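Local coordinates for selenium-binding protein (Sulfolobus tokodaii, PDB 2ECE), which has no established function but folds as a beta-propeller of the selenium-binding protein family and may bind selenium, at residues I298-E303 with V319-T324; N250-E255 with M271-K276; E25-V30 with R448-D453. All coordinates share one frame; numbering follows the deposited sequence.

Contact 1 of 3, residues I298-E303 with V319-T324; sequences IEIPAE and VPPLVT
Ile-300 and Pro-321 form the apolar centre, their side chains sliding past each other in opposite directions with Ile-300 CG2 3.7 Å from Pro-321 CB. The other branch of the isoleucine, extended at chi2 (174°), carries CD1 across the side chain of Val-323 at about a right angle, where Ile-300 CD1 rests 4.0 Å from Val-323 CG2. Pro-321 also uses the rest of its ring: CG lies 3.5 Å from the carbonyl oxygen of Ile-300, and CD packs against Ala-302 CA. The pairing of Glu-303 with Val-319 lies at the outer edge of one blade of a seven-bladed beta-propeller. Strand 318-319 is the short outermost strand added to strand 291-304, and residues 320-324 then lead the chain inward to strand 326-328 of the next blade. Ile-300 accordingly packs also on Leu-337 and Tyr-348 of that neighbouring blade, and Pro-321 on its Leu-339. Further out, the methyl of Ala-302 sits 3.4 Å from Val-319 O and close to Pro-320 CA. The polar edge is an antiparallel hydrogen-bonded pair between Glu-303 and Val-319. Glu-303 N donates to Val-319 O at 2.9 Å, and Val-319 N returns a bond of 2.8 Å to Glu-303 O. Pro-320 and Pro-321, lacking amide hydrogens, cannot donate to carry the pairing on from Val-319. Beyond the pair, the Glu-303 chain bends at chi2 (-73°) and takes its carboxylate away from residues 319-324, while the side chain lies against Ile-342 and Phe-368.

Contact 2 of 3, residues N250-E255 with M271-K276; sequences NRMALE and MVVSLK
Two bends in the Met-271 side chain, chi2 -47° and chi3 -62°, curl it back toward Ala-253 on the partner strand. Met-271 SD comes to rest 3.5 Å from Ala-253 CB, and Met-271 CE lies against the backbone at Arg-251 C and beside Asn-250 CB. A similar bend at chi2 (-64°) folds Arg-251, on the opposite face of the sheet, against Leu-275, whose CD1 stands over the centre of the guanidinium plane, 3.8 Å from Arg-251 CZ. Backbone carbonyls hold that flat group in place. Arg-251 NH1 gives a bond of 2.8 Å to Asn-250 O, which lies nearly in the guanidinium plane, and another to Glu-248 O, while NH2 reaches Lys-223 O; a buried cation is thus met by several oxygens. The antiparallel backbones pair through Arg-251 N and Val-273 O at 2.8 Å and through a longer return bond. A third bond runs from Val-272 N to Met-252 O, 3.1 Å, where Met-252, with positive phi, and Val-272, with helix-like backbone angles, both depart from regular strand geometry. Around it Met-252 CB meets Val-272 CB, and the contact of Leu-254 CD1 with Val-272 CG2, 3.5 Å, is tighter than usual for two carbons. Asn-250 OD1 lies 3.4 Å from Ser-274 CB, while its ND2 donates to Leu-246 O. The two strands make the innermost hairpin of a propeller blade. Strand 280-288 continues the sheet beyond 266-274, placing Ser-281 and Trp-283 beside Asn-250 and Met-271, and Leu-222 of helix 222-225 packs against Met-252 and Leu-275.

Contact 3 of 3, residues E25-V30 with R448-D453; sequences EDLAYV and RLSGGD
The ring of Tyr-29 meets Arg-448 O and Ser-450 CB obliquely, with Tyr-29 CD2 3.6 Å from Arg-448 O, and its hydroxyl bonds to Pro-117 O. Leu-449 CD1 approaches the carboxylate of Glu-25, 4.0 Å from Glu-25 CD, while OE2 of that group pairs with Arg-394 and Tyr-396. The Asp-453 carboxylate is fixed within its own segment: OD1 forms a salt bridge with Arg-448 NH1, and OD2 takes Leu-449 N on its anti lone pair. Tyr-29 and Arg-448 exchange two backbone bonds, the shorter being Tyr-29 N to Arg-448 O at 2.8 Å. Next to them Ala-28 CB touches Leu-449 CD2 at 3.8 Å. Ser-450 then grips Leu-27 twice: its N donates to Leu-27 O at 3.0 Å, and its OG, placed by chi1 of 57° between the backbone N and carbonyl carbon, accepts from Leu-27 N, also at 3.0 Å. With the hydroxyl replaced by the methyl hydrogen of an alanine, Leu-27 N would probably lose this acceptor, and the Ser-450 N bond alone would tie the two residues. Residues 449-452 form a type II turn whose backbone calls for glycine at both Gly-451 and Gly-452, and a water bridges Gly-452 O and Glu-25 OE1. Pairing of N-terminal strand 27-33 with C-terminal strand 443-449 within one blade is the "velcro" closure characteristic of beta-propellers.

How the contacts relate
Contacts 1 and 2 come one after the other along the chain, contact 2 first, and belong to the same five-stranded sheet: contact 2 joins its two innermost strands and contact 1 its two outermost. Their centres are 10 Å apart and they touch, Val-323 O packing on Val-272 CG2 as the chain, having come in from the outer edge, reaches the first strand of the next blade. Contact 3 lies on the opposite side of the chain's centre, its own centre about 29 Å from that of contact 1 and about 30 Å from that of contact 2. It encloses both in sequence. Contacts 1 and 2 thus concern one blade and its passage to the next, whereas contact 3 joins the two ends of the chain.

Contact 1 of 3, residues I298-E303 with V319-T324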
loop_
_atom_site.group_PDB
_atom_site.type_symbol
_atom_site.label_atom_id
_atom_site.label_comp_id
_atom_site.label_asym_id
_atom_site.label_seq_id
_atom_site.Cartn_x
_atom_site.Cartn_y
_atom_site.Cartn_z
ATOM N N ILE A 298 -16.391 -10.277 0.757
ATOM C CA ILE A 298 -16.974 -9.058 0.205
ATOM C C ILE A 298 -16.859 -9.093 -1.315
ATOM O O ILE A 298 -15.818 -9.452 -1.858
ATOM C CB ILE A 298 -16.243 -7.778 0.676
ATOM C CG1 ILE A 298 -16.362 -7.606 2.188
ATOM C CG2 ILE A 298 -16.841 -6.562 -0.020
ATOM C CD1 ILE A 298 -15.522 -6.456 2.728
ATOM N N GLU A 299 -17.933 -8.720 -2.000
ATOM C CA GLU A 299 -17.918 -8.682 -3.453
ATOM C C GLU A 299 -18.650 -7.425 -3.873
ATOM O O GLU A 299 -19.780 -7.181 -3.444
ATOM C CB GLU A 299 -18.604 -9.914 -4.057
ATOM C CG GLU A 299 -18.459 -10.001 -5.579
ATOM C CD GLU A 299 -19.126 -11.229 -6.180
ATOM O OE1 GLU A 299 -18.908 -12.347 -5.667
ATOM O OE2 GLU A 299 -19.862 -11.080 -7.177
ATOM N N ILE A 300 -17.992 -6.617 -4.694
ATOM C CA ILE A 300 -18.577 -5.377 -5.170
ATOM C C ILE A 300 -18.724 -5.457 -6.682
ATOM O O ILE A 300 -17.747 -5.665 -7.398
ATOM C CB ILE A 300 -17.689 -4.167 -4.798
ATOM C CG1 ILE A 300 -17.538 -4.092 -3.274
ATOM C CG2 ILE A 300 -18.304 -2.881 -5.341
ATOM C CD1 ILE A 300 -16.579 -3.024 -2.802
ATOM N N PRO A 301 -19.961 -5.309 -7.188
ATOM C CA PRO A 301 -20.222 -5.369 -8.628
ATOM C C PRO A 301 -19.891 -4.079 -9.376
ATOM O O PRO A 301 -19.803 -2.998 -8.784
ATOM C CB PRO A 301 -21.711 -5.697 -8.685
ATOM C CG PRO A 301 -22.240 -4.904 -7.528
ATOM C CD PRO A 301 -21.226 -5.228 -6.433
ATOM N N ALA A 302 -19.701 -4.204 -10.685
ATOM C CA ALA A 302 -19.410 -3.052 -11.521
ATOM C C ALA A 302 -20.704 -2.250 -11.676
ATOM O O ALA A 302 -21.798 -2.794 -11.508
ATOM C CB ALA A 302 -18.904 -3.512 -12.885
ATOM N N GLU A 303 -20.581 -0.960 -11.982
ATOM C CA GLU A 303 -21.751 -0.104 -12.159
ATOM C C GLU A 303 -21.976 0.232 -13.630
ATOM O O GLU A 303 -21.140 0.876 -14.263
ATOM C CB GLU A 303 -21.594 1.204 -11.378
ATOM C CG GLU A 303 -21.849 1.106 -9.881
ATOM C CD GLU A 303 -23.320 0.935 -9.539
ATOM O OE1 GLU A 303 -24.164 1.038 -10.454
ATOM O OE2 GLU A 303 -23.632 0.707 -8.349
ATOM N N VAL A 319 -18.508 0.435 -15.126
ATOM C CA VAL A 319 -17.351 0.945 -14.400
ATOM C C VAL A 319 -17.024 -0.077 -13.322
ATOM O O VAL A 319 -17.826 -0.314 -12.417
ATOM C CB VAL A 319 -17.649 2.299 -13.724
ATOM C CG1 VAL A 319 -16.399 2.816 -13.008
ATOM C CG2 VAL A 319 -18.125 3.307 -14.764
ATOM N N PRO A 320 -15.852 -0.716 -13.414
ATOM C CA PRO A 320 -15.509 -1.705 -12.393
ATOM C C PRO A 320 -15.187 -0.942 -11.118
ATOM O O PRO A 320 -14.730 0.203 -11.178
ATOM C CB PRO A 320 -14.277 -2.400 -12.978
ATOM C CG PRO A 320 -14.349 -2.078 -14.471
ATOM C CD PRO A 320 -14.812 -0.656 -14.450
ATOM N N PRO A 321 -15.449 -1.542 -9.948
ATOM C CA PRO A 321 -15.132 -0.811 -8.726
ATOM C C PRO A 321 -13.625 -0.597 -8.614
ATOM O O PRO A 321 -13.178 0.443 -8.136
ATOM C CB PRO A 321 -15.682 -1.720 -7.627
ATOM C CG PRO A 321 -15.564 -3.089 -8.237
ATOM C CD PRO A 321 -16.067 -2.842 -9.636
ATOM N N LEU A 322 -12.859 -1.576 -9.093
ATOM C CA LEU A 322 -11.397 -1.536 -9.043
ATOM C C LEU A 322 -10.901 -1.233 -7.637
ATOM O O LEU A 322 -10.325 -0.171 -7.382
ATOM C CB LEU A 322 -10.838 -0.490 -10.012
ATOM C CG LEU A 322 -11.099 -0.696 -11.507
ATOM C CD1 LEU A 322 -10.504 0.472 -12.292
ATOM C CD2 LEU A 322 -10.493 -2.018 -11.959
ATOM N N VAL A 323 -11.144 -2.164 -6.723
ATOM C CA VAL A 323 -10.688 -2.007 -5.346
ATOM C C VAL A 323 -9.194 -2.299 -5.383
ATOM O O VAL A 323 -8.788 -3.451 -5.539
ATOM C CB VAL A 323 -11.401 -3.003 -4.410
ATOM C CG1 VAL A 323 -10.805 -2.926 -3.005
ATOM C CG2 VAL A 323 -12.902 -2.676 -4.360
ATOM N N THR A 324 -8.385 -1.248 -5.249
ATOM C CA THR A 324 -6.930 -1.377 -5.308
ATOM C C THR A 324 -6.178 -1.364 -3.972
ATOM O O THR A 324 -5.038 -1.829 -3.904
ATOM C CB THR A 324 -6.334 -0.276 -6.198
ATOM O OG1 THR A 324 -6.792 1.001 -5.741
ATOM C CG2 THR A 324 -6.751 -0.474 -7.651
#

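Contact 2 of 3, residues N250-E255 with M271-K276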
loop_
_atom_site.group_PDB
_atom_site.type_symbol
_atom_site.label_atom_id
_atom_site.label_comp_id
_atom_site.label_asym_id
_atom_site.label_seq_id
_atom_site.Cartn_x
_atom_site.Cartn_y
_atom_site.Cartn_z
ATOM N N ASN A 250 -10.672 -14.582 -10.861
ATOM C CA ASN A 250 -10.194 -13.273 -10.410
ATOM C C ASN A 250 -8.739 -13.010 -10.777
ATOM O O ASN A 250 -7.949 -13.941 -10.931
ATOM C CB ASN A 250 -10.366 -13.130 -8.893
ATOM C CG ASN A 250 -11.813 -13.262 -8.455
ATOM O OD1 ASN A 250 -12.700 -12.612 -9.006
ATOM N ND2 ASN A 250 -12.056 -14.101 -7.451
ATOM N N ARG A 251 -8.392 -11.736 -10.913
ATOM C CA ARG A 251 -7.029 -11.345 -11.249
ATOM C C ARG A 251 -6.547 -10.146 -10.424
ATOM O O ARG A 251 -7.316 -9.252 -10.075
ATOM C CB ARG A 251 -6.923 -11.026 -12.744
ATOM C CG ARG A 251 -7.112 -12.237 -13.655
ATOM C CD ARG A 251 -6.008 -13.264 -13.448
ATOM N NE ARG A 251 -6.096 -14.378 -14.390
ATOM C CZ ARG A 251 -6.946 -15.397 -14.282
ATOM N NH1 ARG A 251 -7.793 -15.454 -13.262
ATOM N NH2 ARG A 251 -6.949 -16.361 -15.201
ATOM N N MET A 252 -5.250 -10.151 -10.145
ATOM C CA MET A 252 -4.583 -9.127 -9.369
ATOM C C MET A 252 -4.871 -9.308 -7.872
ATOM O O MET A 252 -5.766 -8.668 -7.311
ATOM C CB MET A 252 -5.033 -7.739 -9.829
ATOM C CG MET A 252 -4.714 -7.430 -11.297
ATOM S SD MET A 252 -5.013 -5.715 -11.770
ATOM C CE MET A 252 -5.410 -5.881 -13.540
ATOM N N ALA A 253 -4.005 -10.078 -7.216
ATOM C CA ALA A 253 -4.103 -10.330 -5.784
ATOM C C ALA A 253 -3.119 -9.289 -5.233
ATOM O O ALA A 253 -1.910 -9.563 -5.202
ATOM C CB ALA A 253 -3.636 -11.759 -5.470
ATOM N N LEU A 254 -3.606 -8.136 -4.774
ATOM C CA LEU A 254 -2.740 -7.083 -4.321
ATOM C C LEU A 254 -2.398 -7.101 -2.801
ATOM O O LEU A 254 -1.453 -7.781 -2.376
ATOM C CB LEU A 254 -3.368 -5.685 -4.793
ATOM C CG LEU A 254 -3.458 -5.660 -6.345
ATOM C CD1 LEU A 254 -3.662 -4.221 -6.731
ATOM C CD2 LEU A 254 -2.201 -6.204 -7.059
ATOM N N GLU A 255 -2.931 -6.053 -2.131
ATOM C CA GLU A 255 -2.659 -5.731 -0.733
ATOM C C GLU A 255 -3.007 -6.708 0.345
ATOM O O GLU A 255 -4.177 -7.110 0.501
ATOM C CB GLU A 255 -3.279 -4.350 -0.380
ATOM C CG GLU A 255 -2.857 -3.161 -1.251
ATOM C CD GLU A 255 -1.383 -2.789 -1.131
ATOM O OE1 GLU A 255 -0.808 -2.959 -0.040
ATOM O OE2 GLU A 255 -0.801 -2.304 -2.127
ATOM N N MET A 271 -8.883 -8.642 -4.429
ATOM C CA MET A 271 -8.733 -9.170 -5.777
ATOM C C MET A 271 -9.369 -8.048 -6.574
ATOM O O MET A 271 -10.565 -7.791 -6.437
ATOM C CB MET A 271 -9.524 -10.466 -5.966
ATOM C CG MET A 271 -8.877 -11.694 -5.354
ATOM S SD MET A 271 -7.104 -11.861 -5.748
ATOM C CE MET A 271 -7.138 -12.024 -7.523
ATOM N N VAL A 272 -8.569 -7.369 -7.390
ATOM C CA VAL A 272 -9.054 -6.222 -8.154
ATOM C C VAL A 272 -10.167 -6.434 -9.179
ATOM O O VAL A 272 -11.141 -5.680 -9.196
ATOM C CB VAL A 272 -7.884 -5.500 -8.870
ATOM C CG1 VAL A 272 -8.406 -4.282 -9.628
ATOM C CG2 VAL A 272 -6.834 -5.070 -7.847
ATOM N N VAL A 273 -10.044 -7.443 -10.028
ATOM C CA VAL A 273 -11.058 -7.627 -11.053
ATOM C C VAL A 273 -11.369 -9.071 -11.428
ATOM O O VAL A 273 -10.478 -9.918 -11.521
ATOM C CB VAL A 273 -10.659 -6.840 -12.322
ATOM C CG1 VAL A 273 -9.280 -7.271 -12.778
ATOM C CG2 VAL A 273 -11.683 -7.054 -13.429
ATOM N N SER A 274 -12.655 -9.342 -11.633
ATOM C CA SER A 274 -13.114 -10.665 -12.024
ATOM C C SER A 274 -13.226 -10.717 -13.536
ATOM O O SER A 274 -13.764 -9.801 -14.151
ATOM C CB SER A 274 -14.484 -10.958 -11.411
ATOM O OG SER A 274 -15.120 -12.019 -12.105
ATOM N N LEU A 275 -12.718 -11.783 -14.141
ATOM C CA LEU A 275 -12.796 -11.918 -15.588
ATOM C C LEU A 275 -14.216 -12.267 -16.033
ATOM O O LEU A 275 -14.516 -12.241 -17.226
ATOM C CB LEU A 275 -11.830 -12.997 -16.082
ATOM C CG LEU A 275 -10.332 -12.729 -15.910
ATOM C CD1 LEU A 275 -9.546 -13.839 -16.573
ATOM C CD2 LEU A 275 -9.969 -11.388 -16.525
ATOM N N LYS A 276 -15.083 -12.589 -15.076
ATOM C CA LYS A 276 -16.468 -12.943 -15.386
ATOM C C LYS A 276 -17.399 -11.734 -15.453
ATOM O O LYS A 276 -18.208 -11.618 -16.379
ATOM C CB LYS A 276 -17.020 -13.923 -14.346
ATOM C CG LYS A 276 -18.488 -14.285 -14.567
ATOM C CD LYS A 276 -19.128 -14.893 -13.319
ATOM C CE LYS A 276 -20.603 -15.223 -13.555
ATOM N NZ LYS A 276 -21.328 -15.625 -12.307
#

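Contact 3 of 3, residues E25-V30 with R448-D453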
loop_
_atom_site.group_PDB
_atom_site.type_symbol
_atom_site.label_atom_id
_atom_site.label_comp_id
_atom_site.label_asym_id
_atom_site.label_seq_id
_atom_site.Cartn_x
_atom_site.Cartn_y
_atom_site.Cartn_z
ATOM N N GLU A 25 -0.609 11.785 15.181
ATOM C CA GLU A 25 0.437 12.145 14.225
ATOM C C GLU A 25 0.485 13.658 13.979
ATOM O O GLU A 25 -0.553 14.311 13.921
ATOM C CB GLU A 25 0.194 11.426 12.889
ATOM C CG GLU A 25 -1.032 11.909 12.104
ATOM C CD GLU A 25 -2.351 11.324 12.597
ATOM O OE1 GLU A 25 -2.354 10.613 13.625
ATOM O OE2 GLU A 25 -3.397 11.577 11.953
ATOM N N ASP A 26 1.691 14.206 13.833
ATOM C CA ASP A 26 1.876 15.632 13.561
ATOM C C ASP A 26 2.111 15.867 12.068
ATOM O O ASP A 26 1.790 16.931 11.537
ATOM C CB ASP A 26 3.096 16.195 14.301
ATOM C CG ASP A 26 2.841 16.434 15.771
ATOM O OD1 ASP A 26 1.733 16.898 16.121
ATOM O OD2 ASP A 26 3.765 16.177 16.576
ATOM N N LEU A 27 2.679 14.863 11.401
ATOM C CA LEU A 27 3.006 14.981 9.986
ATOM C C LEU A 27 2.619 13.769 9.171
ATOM O O LEU A 27 2.417 12.678 9.699
ATOM C CB LEU A 27 4.512 15.191 9.812
ATOM C CG LEU A 27 5.181 16.305 10.600
ATOM C CD1 LEU A 27 6.681 16.039 10.661
ATOM C CD2 LEU A 27 4.870 17.652 9.955
ATOM N N ALA A 28 2.554 13.979 7.861
ATOM C CA ALA A 28 2.228 12.927 6.913
ATOM C C ALA A 28 3.234 13.006 5.774
ATOM O O ALA A 28 3.338 14.025 5.092
ATOM C CB ALA A 28 0.816 13.115 6.378
ATOM N N TYR A 29 4.002 11.943 5.592
ATOM C CA TYR A 29 4.978 11.900 4.518
ATOM C C TYR A 29 4.240 11.270 3.344
ATOM O O TYR A 29 3.584 10.242 3.502
ATOM C CB TYR A 29 6.180 11.051 4.943
ATOM C CG TYR A 29 6.931 11.640 6.121
ATOM C CD1 TYR A 29 7.623 12.846 5.998
ATOM C CD2 TYR A 29 6.944 10.995 7.361
ATOM C CE1 TYR A 29 8.317 13.397 7.082
ATOM C CE2 TYR A 29 7.633 11.534 8.449
ATOM C CZ TYR A 29 8.320 12.735 8.301
ATOM O OH TYR A 29 9.026 13.262 9.364
ATOM N N VAL A 30 4.332 11.888 2.170
ATOM C CA VAL A 30 3.617 11.370 1.013
ATOM C C VAL A 30 4.507 11.147 -0.200
ATOM O O VAL A 30 5.238 12.045 -0.626
ATOM C CB VAL A 30 2.468 12.326 0.623
ATOM C CG1 VAL A 30 1.601 11.705 -0.468
ATOM C CG2 VAL A 30 1.629 12.654 1.864
ATOM N N ARG A 448 2.685 7.902 4.929
ATOM C CA ARG A 448 3.219 7.354 6.171
ATOM C C ARG A 448 3.113 8.456 7.217
ATOM O O ARG A 448 3.665 9.542 7.044
ATOM C CB ARG A 448 4.685 6.910 6.025
ATOM C CG ARG A 448 4.866 5.381 6.010
ATOM C CD ARG A 448 4.413 4.776 4.679
ATOM N NE ARG A 448 4.231 3.322 4.720
ATOM C CZ ARG A 448 3.172 2.712 5.245
ATOM N NH1 ARG A 448 2.188 3.424 5.782
ATOM N NH2 ARG A 448 3.090 1.390 5.224
ATOM N N LEU A 449 2.395 8.175 8.297
ATOM C CA LEU A 449 2.213 9.161 9.354
ATOM C C LEU A 449 3.353 9.119 10.370
ATOM O O LEU A 449 3.806 8.043 10.768
ATOM C CB LEU A 449 0.875 8.918 10.060
ATOM C CG LEU A 449 -0.352 8.829 9.143
ATOM C CD1 LEU A 449 -1.587 8.469 9.969
ATOM C CD2 LEU A 449 -0.550 10.160 8.416
ATOM N N SER A 450 3.824 10.290 10.783
ATOM C CA SER A 450 4.898 10.358 11.766
ATOM C C SER A 450 4.445 9.592 13.009
ATOM O O SER A 450 3.318 9.758 13.465
ATOM C CB SER A 450 5.201 11.817 12.126
ATOM O OG SER A 450 4.046 12.480 12.616
ATOM N N GLY A 451 5.311 8.736 13.540
ATOM C CA GLY A 451 4.942 7.971 14.720
ATOM C C GLY A 451 4.284 6.636 14.410
ATOM O O GLY A 451 3.909 5.897 15.320
ATOM N N GLY A 452 4.139 6.321 13.126
ATOM C CA GLY A 452 3.528 5.059 12.742
ATOM C C GLY A 452 2.046 5.155 12.423
ATOM O O GLY A 452 1.363 6.067 12.882
ATOM N N ASP A 453 1.551 4.210 11.629
ATOM C CA ASP A 453 0.147 4.182 11.253
ATOM C C ASP A 453 -0.358 2.748 11.186
ATOM O O ASP A 453 0.301 1.824 11.666
ATOM C CB ASP A 453 -0.059 4.892 9.907
ATOM C CG ASP A 453 0.930 4.436 8.853
ATOM O OD1 ASP A 453 0.948 3.230 8.555
ATOM O OD2 ASP A 453 1.691 5.283 8.328
HETATM O O HOH W 1 -0.241 8.146 13.104
#